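Side-chain contacts in putative acetyltransferase (Streptococcus mutans, PDB 4E2A), which is a putative acetyltransferase of the GNAT family, which probably transfers acyl groups from a coenzyme A thioester to an acceptor not yet identified: residues I56-F59 / R60-F63; S115-T118 / E119-L122; R41-N44 / Q45-S49. One frame throughout, in Å; residues are numbered along the deposited sequence.

In the fold
From the N terminus, contact 3 comes first: residues 41-49 close the turn between strand 38-42, at one margin of the mixed sheet, and helix 48-63. Contact 1, residues 56-63, lies at the other end of that same helix and closes no loop; its centre is about 19 Å from that of contact 3. The chain then passes through two more helices and two strands before contact 2, residues 115-122, folds the loop that joins strands 104-113 and 125-133. Contacts 1 and 2 lie on opposite sides of the chain's centre, their centres about 25 Å apart. The three follow in series, none nesting within or crossing another.

Contact 1 of 3, residues I56-F59 / R60-F63; sequences IQTF and RETF
Arg60 N bonds to Ile56 O (3.0 Å) and Glu61 N to Gln57 O (2.9 Å), both nearly straight, in the alpha-helical i to i+4 pattern of the last two turns of helix 48-63, the first helix of this GNAT fold. One turn apart on the buried side, Phe59 and Phe63 meet as rings. CD2 of Phe63 hangs over the centre of the Phe59 face, yet the planes are inclined by 34° and the centroids are 4.5 Å apart, an oblique pairing. Phe59 turns this face to Phe63 because chi1 (-164°) sets CG opposite the backbone N and beside the carbonyl carbon. Phe75 stacks on Phe59, Tyr132 of strand 125-133 touches both rings, and Phe191 of the second subunit meets the Phe63 ring, placing the pair at the dimer interface. Ile56 and Arg60 run alongside each other; the isoleucine branch methyl CG2 sits at the guanidinium edge, 3.5 Å from Arg60 NH2. Thr58 OG1 turns back to Ile54 O. Thr58 O is gripped twice, from opposite faces of its carbonyl plane, by Thr62 N (3.0 Å) and by Thr62 OG1 (2.9 Å).

Contact 2 of 3, residues S115-T118 / E119-L122; sequences SSQT and EQVL
Gln117 and Gln120 meet across a surface loop, their side chains crossing at about a right angle and their amide planes 85° apart. At the base of Gln117, CB lies 3.6 Å from Glu119 O and 3.9 Å from Gln120 NE2. CG leaves anti to the carbonyl carbon (chi1 -57°), and the extended chain carries the amide toward Gln120 and the two waters. There the amide divides its work. OE1 accepts from Trp163 NE1 and lies 2.9 Å from water 1, a hydrogen-bonding distance. NE2 donates to Gly114 O and, at 2.9 Å, to water 2, which in turn donates to Leu122 O. Water 1 accepts from Val121 N (2.8 Å), so the two solvent molecules relay the glutamine amide to the far limb of the loop. The Gln120 chain is bent at its second torsion, which brings its amide back toward residue 115: NE2 stands 3.9 Å from Ser115 CA and donates to Gly114 O as well, while OE1 lies 3.8 Å from Gln117 NE2. Two glutamines thus share one backbone carbonyl. The loop connects strands 104-113 and 125-133; Thr118 OG1 bonds to Glu127 on the latter, and Thr118, Val121 and Leu122 rest on Trp163 and Trp161 of strand 161-167.

Contact 3 of 3, residues R41-N44 / Q45-S49; sequences RKVN and QDELS
Arg41 and Glu47 approach from opposite directions, the guanidinium gripping the carboxylate end-on through two nitrogens. NH1 reaches OE1 at 2.8 Å and NH2 reaches OE2 at 3.2 Å, both from the syn side and both nearly straight. The two planes are 24° apart, and the carboxylate carbon CD lies in the guanidinium plane, at its edge. OE1 has a second strong donor: Asn44 N comes to its anti lone pair at 2.8 Å. A weak third approach is that of Asn44 ND2, 3.5 Å from Glu47 OE1. These donors would be expected to favour the charged form of the carboxylate.

The next shell holds the partners in place. Arg41 CG sits between the backbone N and the carbonyl carbon (chi1 62°), and the chain then runs extended to NE; NH1 gives a further bond to Lys42 O at 3.2 Å, close to the guanidinium plane, fixing the rotation of the group. Glu47, extended as far as CD, crosses the side chain of Asn44 obliquely, Glu47 CG 3.5 Å from Asn44 CB, while its own CB lies 3.8 Å from Val43 CG1. The Glu47 backbone is tied to Asn44 as well: Glu47 N bonds to Asn44 O at 3.0 Å from above the carbonyl plane, closing a type I beta turn over Gln45 and Asp46.

Farther out, Arg41 and Val43 pair by backbone with Phe98 and Thr96 of strand 94-101. Gln45 reaches Lys86 and Asp90 of helix 82-90, and Leu48 packs on Leu82 and Leu85 of that helix. Glu47 occupies the N-cap position of helix 48-63, and the whole is a strand-to-helix junction, matching the step from the first strand to the first helix of the GNAT fold.

Contact 1 of 3, residues I56-F59 / R60-F63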
loop_
_atom_site.group_PDB
_atom_site.type_symbol
_atom_site.label_atom_id
_atom_site.label_comp_id
_atom_site.label_asym_id
_atom_site.label_seq_id
_atom_site.Cartn_x
_atom_site.Cartn_y
_atom_site.Cartn_z
ATOM N N ILE B 56 1.752 2.128 -20.435
ATOM C CA ILE B 56 3.175 1.886 -20.191
ATOM C C ILE B 56 4.007 3.130 -20.527
ATOM O O ILE B 56 4.889 3.553 -19.762
ATOM C CB ILE B 56 3.685 0.646 -20.942
ATOM C CG1 ILE B 56 3.099 -0.617 -20.303
ATOM C CG2 ILE B 56 5.204 0.604 -20.938
ATOM C CD1 ILE B 56 3.363 -1.898 -21.094
ATOM N N GLN B 57 3.714 3.737 -21.661
ATOM C CA GLN B 57 4.524 4.867 -22.063
ATOM C C GLN B 57 4.442 6.036 -21.075
ATOM O O GLN B 57 5.470 6.638 -20.753
ATOM C CB GLN B 57 4.213 5.319 -23.482
ATOM C CG GLN B 57 5.316 6.243 -23.988
ATOM C CD GLN B 57 5.042 6.782 -25.367
ATOM O OE1 GLN B 57 5.461 7.896 -25.701
ATOM N NE2 GLN B 57 4.339 5.998 -26.188
ATOM N N THR B 58 3.240 6.347 -20.587
ATOM C CA THR B 58 3.081 7.426 -19.613
ATOM C C THR B 58 3.760 7.104 -18.281
ATOM O O THR B 58 4.273 7.999 -17.615
ATOM C CB THR B 58 1.594 7.831 -19.401
ATOM O OG1 THR B 58 0.795 6.689 -19.028
ATOM C CG2 THR B 58 1.028 8.428 -20.691
ATOM N N PHE B 59 3.770 5.824 -17.898
ATOM C CA PHE B 59 4.371 5.455 -16.623
ATOM C C PHE B 59 5.896 5.632 -16.725
ATOM O O PHE B 59 6.548 6.174 -15.828
ATOM C CB PHE B 59 4.000 4.020 -16.211
ATOM C CG PHE B 59 4.266 3.730 -14.738
ATOM C CD1 PHE B 59 5.502 3.258 -14.322
ATOM C CD2 PHE B 59 3.276 3.934 -13.782
ATOM C CE1 PHE B 59 5.755 2.987 -12.978
ATOM C CE2 PHE B 59 3.517 3.667 -12.429
ATOM C CZ PHE B 59 4.759 3.187 -12.031
ATOM N N ARG B 60 6.434 5.199 -17.854
ATOM C CA ARG B 60 7.852 5.329 -18.184
ATOM C C ARG B 60 8.254 6.811 -18.195
ATOM O O ARG B 60 9.226 7.212 -17.550
ATOM C CB ARG B 60 8.083 4.699 -19.562
ATOM C CG ARG B 60 9.522 4.408 -19.925
ATOM C CD ARG B 60 9.613 3.765 -21.325
ATOM N NE ARG B 60 8.860 2.518 -21.414
ATOM C CZ ARG B 60 9.410 1.304 -21.444
ATOM N NH1 ARG B 60 10.730 1.168 -21.404
ATOM N NH2 ARG B 60 8.644 0.227 -21.528
ATOM N N GLU B 61 7.495 7.629 -18.919
ATOM C CA GLU B 61 7.737 9.079 -18.934
ATOM C C GLU B 61 7.719 9.726 -17.555
ATOM O O GLU B 61 8.503 10.640 -17.283
ATOM C CB GLU B 61 6.719 9.789 -19.839
ATOM C CG GLU B 61 6.926 9.484 -21.305
ATOM C CD GLU B 61 5.823 10.027 -22.207
ATOM O OE1 GLU B 61 4.781 10.510 -21.686
ATOM O OE2 GLU B 61 6.013 9.959 -23.444
ATOM N N THR B 62 6.818 9.270 -16.691
ATOM C CA THR B 62 6.631 9.890 -15.381
ATOM C C THR B 62 7.700 9.425 -14.388
ATOM O O THR B 62 8.137 10.188 -13.536
ATOM C CB THR B 62 5.213 9.565 -14.805
ATOM O OG1 THR B 62 4.214 10.174 -15.625
ATOM C CG2 THR B 62 5.059 10.050 -13.361
ATOM N N PHE B 63 8.134 8.174 -14.520
ATOM C CA PHE B 63 8.948 7.553 -13.477
ATOM C C PHE B 63 10.377 7.138 -13.869
ATOM O O PHE B 63 11.185 6.860 -12.999
ATOM C CB PHE B 63 8.190 6.361 -12.873
ATOM C CG PHE B 63 7.018 6.758 -12.044
ATOM C CD1 PHE B 63 7.197 7.286 -10.773
ATOM C CD2 PHE B 63 5.721 6.612 -12.532
ATOM C CE1 PHE B 63 6.100 7.666 -9.997
ATOM C CE2 PHE B 63 4.627 6.976 -11.771
ATOM C CZ PHE B 63 4.808 7.516 -10.506
#

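Contact 2 of 3, residues S115-T118 / E119-L122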
loop_
_atom_site.group_PDB
_atom_site.type_symbol
_atom_site.label_atom_id
_atom_site.label_comp_id
_atom_site.label_asym_id
_atom_site.label_seq_id
_atom_site.Cartn_x
_atom_site.Cartn_y
_atom_site.Cartn_z
ATOM N N SER B 115 -17.643 -1.391 -5.227
ATOM C CA SER B 115 -16.571 -2.222 -4.674
ATOM C C SER B 115 -15.266 -2.071 -5.456
ATOM O O SER B 115 -14.205 -2.502 -4.999
ATOM C CB SER B 115 -16.991 -3.702 -4.641
ATOM O OG SER B 115 -17.227 -4.172 -5.962
ATOM N N SER B 116 -15.338 -1.446 -6.630
ATOM C CA SER B 116 -14.140 -1.276 -7.457
ATOM C C SER B 116 -13.232 -0.129 -7.003
ATOM O O SER B 116 -12.125 0.047 -7.528
ATOM C CB SER B 116 -14.521 -1.107 -8.931
ATOM O OG SER B 116 -15.122 -2.293 -9.419
ATOM N N GLN B 117 -13.676 0.660 -6.031
ATOM C CA GLN B 117 -12.795 1.685 -5.506
ATOM C C GLN B 117 -11.568 1.009 -4.901
ATOM O O GLN B 117 -11.644 -0.116 -4.393
ATOM C CB GLN B 117 -13.504 2.566 -4.468
ATOM C CG GLN B 117 -14.784 3.252 -4.974
ATOM C CD GLN B 117 -15.525 3.973 -3.852
ATOM O OE1 GLN B 117 -15.108 5.042 -3.389
ATOM N NE2 GLN B 117 -16.618 3.384 -3.406
ATOM N N THR B 118 -10.435 1.690 -4.962
ATOM C CA THR B 118 -9.198 1.130 -4.428
ATOM C C THR B 118 -9.248 0.993 -2.910
ATOM O O THR B 118 -8.559 0.150 -2.336
ATOM C CB THR B 118 -7.963 1.961 -4.834
ATOM O OG1 THR B 118 -8.047 3.282 -4.281
ATOM C CG2 THR B 118 -7.850 2.053 -6.352
ATOM N N GLU B 119 -10.061 1.829 -2.271
ATOM C CA GLU B 119 -10.227 1.803 -0.819
ATOM C C GLU B 119 -11.658 2.162 -0.464
ATOM O O GLU B 119 -12.263 3.017 -1.102
ATOM C CB GLU B 119 -9.265 2.786 -0.141
ATOM C CG GLU B 119 -7.800 2.386 -0.244
ATOM C CD GLU B 119 -6.849 3.441 0.299
ATOM O OE1 GLU B 119 -7.232 4.632 0.332
ATOM O OE2 GLU B 119 -5.714 3.077 0.690
ATOM N N GLN B 120 -12.208 1.502 0.549
ATOM C CA GLN B 120 -13.525 1.878 1.045
ATOM C C GLN B 120 -13.362 2.895 2.167
ATOM O O GLN B 120 -13.145 2.524 3.324
ATOM C CB GLN B 120 -14.303 0.654 1.543
ATOM C CG GLN B 120 -14.663 -0.351 0.461
ATOM C CD GLN B 120 -15.484 0.259 -0.667
ATOM O OE1 GLN B 120 -16.488 0.942 -0.434
ATOM N NE2 GLN B 120 -15.054 0.020 -1.898
ATOM N N VAL B 121 -13.455 4.177 1.818
ATOM C CA VAL B 121 -13.245 5.245 2.787
ATOM C C VAL B 121 -14.470 6.156 2.983
ATOM O O VAL B 121 -14.613 6.794 4.025
ATOM C CB VAL B 121 -11.985 6.072 2.453
ATOM C CG1 VAL B 121 -10.734 5.288 2.800
ATOM C CG2 VAL B 121 -11.989 6.485 0.974
ATOM N N LEU B 122 -15.354 6.198 1.993
ATOM C CA LEU B 122 -16.565 7.002 2.086
ATOM C C LEU B 122 -17.758 6.208 1.607
ATOM O O LEU B 122 -17.611 5.235 0.876
ATOM C CB LEU B 122 -16.447 8.266 1.223
ATOM C CG LEU B 122 -15.346 9.258 1.570
ATOM C CD1 LEU B 122 -15.212 10.327 0.467
ATOM C CD2 LEU B 122 -15.639 9.886 2.955
HETATM O O HOH W 1 -14.995 4.742 -0.466
HETATM O O HOH W 2 -18.450 4.550 -1.515
#

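Contact 3 of 3, residues R41-N44 / Q45-S49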
loop_
_atom_site.group_PDB
_atom_site.type_symbol
_atom_site.label_atom_id
_atom_site.label_comp_id
_atom_site.label_asym_id
_atom_site.label_seq_id
_atom_site.Cartn_x
_atom_site.Cartn_y
_atom_site.Cartn_z
ATOM N N ARG B 41 -13.801 9.735 -24.743
ATOM C CA ARG B 41 -14.744 8.626 -24.809
ATOM C C ARG B 41 -14.139 7.377 -24.165
ATOM O O ARG B 41 -12.921 7.294 -23.963
ATOM C CB ARG B 41 -15.137 8.326 -26.271
ATOM C CG ARG B 41 -13.963 7.900 -27.157
ATOM C CD ARG B 41 -14.397 7.142 -28.419
ATOM N NE ARG B 41 -13.289 6.955 -29.358
ATOM C CZ ARG B 41 -12.386 5.980 -29.291
ATOM N NH1 ARG B 41 -12.454 5.079 -28.322
ATOM N NH2 ARG B 41 -11.411 5.906 -30.195
ATOM N N LYS B 42 -14.993 6.399 -23.881
ATOM C CA LYS B 42 -14.547 5.155 -23.282
ATOM C C LYS B 42 -13.610 4.426 -24.233
ATOM O O LYS B 42 -13.730 4.554 -25.446
ATOM C CB LYS B 42 -15.740 4.265 -22.903
ATOM C CG LYS B 42 -16.690 4.942 -21.933
ATOM C CD LYS B 42 -17.851 4.049 -21.528
ATOM C CE LYS B 42 -18.935 4.858 -20.833
ATOM N NZ LYS B 42 -20.167 4.056 -20.583
ATOM N N VAL B 43 -12.669 3.676 -23.663
ATOM C CA VAL B 43 -11.808 2.791 -24.418
ATOM C C VAL B 43 -12.659 1.690 -25.033
ATOM O O VAL B 43 -13.482 1.065 -24.357
ATOM C CB VAL B 43 -10.717 2.136 -23.511
ATOM C CG1 VAL B 43 -9.833 1.200 -24.339
ATOM C CG2 VAL B 43 -9.866 3.198 -22.840
ATOM N N ASN B 44 -12.470 1.466 -26.324
ATOM C CA ASN B 44 -13.159 0.393 -27.020
ATOM C C ASN B 44 -12.597 -0.967 -26.613
ATOM O O ASN B 44 -11.414 -1.083 -26.257
ATOM C CB ASN B 44 -13.001 0.585 -28.534
ATOM C CG ASN B 44 -14.198 1.272 -29.167
ATOM O OD1 ASN B 44 -15.127 0.604 -29.625
ATOM N ND2 ASN B 44 -14.183 2.605 -29.204
ATOM N N GLN B 45 -13.434 -2.000 -26.679
ATOM C CA GLN B 45 -12.976 -3.370 -26.448
ATOM C C GLN B 45 -11.769 -3.712 -27.328
ATOM O O GLN B 45 -10.830 -4.357 -26.876
ATOM C CB GLN B 45 -14.108 -4.387 -26.674
ATOM C CG GLN B 45 -15.059 -4.575 -25.480
ATOM C CD GLN B 45 -14.427 -5.343 -24.317
ATOM O OE1 GLN B 45 -13.209 -5.516 -24.252
ATOM N NE2 GLN B 45 -15.263 -5.823 -23.406
ATOM N N ASP B 46 -11.785 -3.254 -28.576
ATOM C CA ASP B 46 -10.693 -3.552 -29.501
ATOM C C ASP B 46 -9.479 -2.613 -29.386
ATOM O O ASP B 46 -8.589 -2.622 -30.245
ATOM C CB ASP B 46 -11.211 -3.599 -30.943
ATOM C CG ASP B 46 -11.582 -2.229 -31.476
ATOM O OD1 ASP B 46 -11.855 -1.323 -30.659
ATOM O OD2 ASP B 46 -11.603 -2.057 -32.715
ATOM N N GLU B 47 -9.436 -1.813 -28.326
ATOM C CA GLU B 47 -8.305 -0.914 -28.086
ATOM C C GLU B 47 -7.475 -1.333 -26.860
ATOM O O GLU B 47 -6.670 -0.556 -26.332
ATOM C CB GLU B 47 -8.803 0.537 -27.944
ATOM C CG GLU B 47 -9.590 1.012 -29.163
ATOM C CD GLU B 47 -10.054 2.468 -29.069
ATOM O OE1 GLU B 47 -10.871 2.788 -28.166
ATOM O OE2 GLU B 47 -9.588 3.291 -29.900
ATOM N N LEU B 48 -7.677 -2.560 -26.400
ATOM C CA LEU B 48 -6.945 -3.049 -25.233
ATOM C C LEU B 48 -5.415 -2.887 -25.385
ATOM O O LEU B 48 -4.722 -2.446 -24.458
ATOM C CB LEU B 48 -7.336 -4.506 -24.952
ATOM C CG LEU B 48 -6.634 -5.236 -23.805
ATOM C CD1 LEU B 48 -7.032 -4.629 -22.493
ATOM C CD2 LEU B 48 -6.982 -6.731 -23.817
ATOM N N SER B 49 -4.879 -3.210 -26.549
ATOM C CA SER B 49 -3.440 -3.128 -26.748
ATOM C C SER B 49 -2.976 -1.695 -26.797
ATOM O O SER B 49 -1.965 -1.361 -26.291
ATOM C CB SER B 49 -3.015 -3.862 -28.011
ATOM O OG SER B 49 -3.368 -5.214 -27.955
#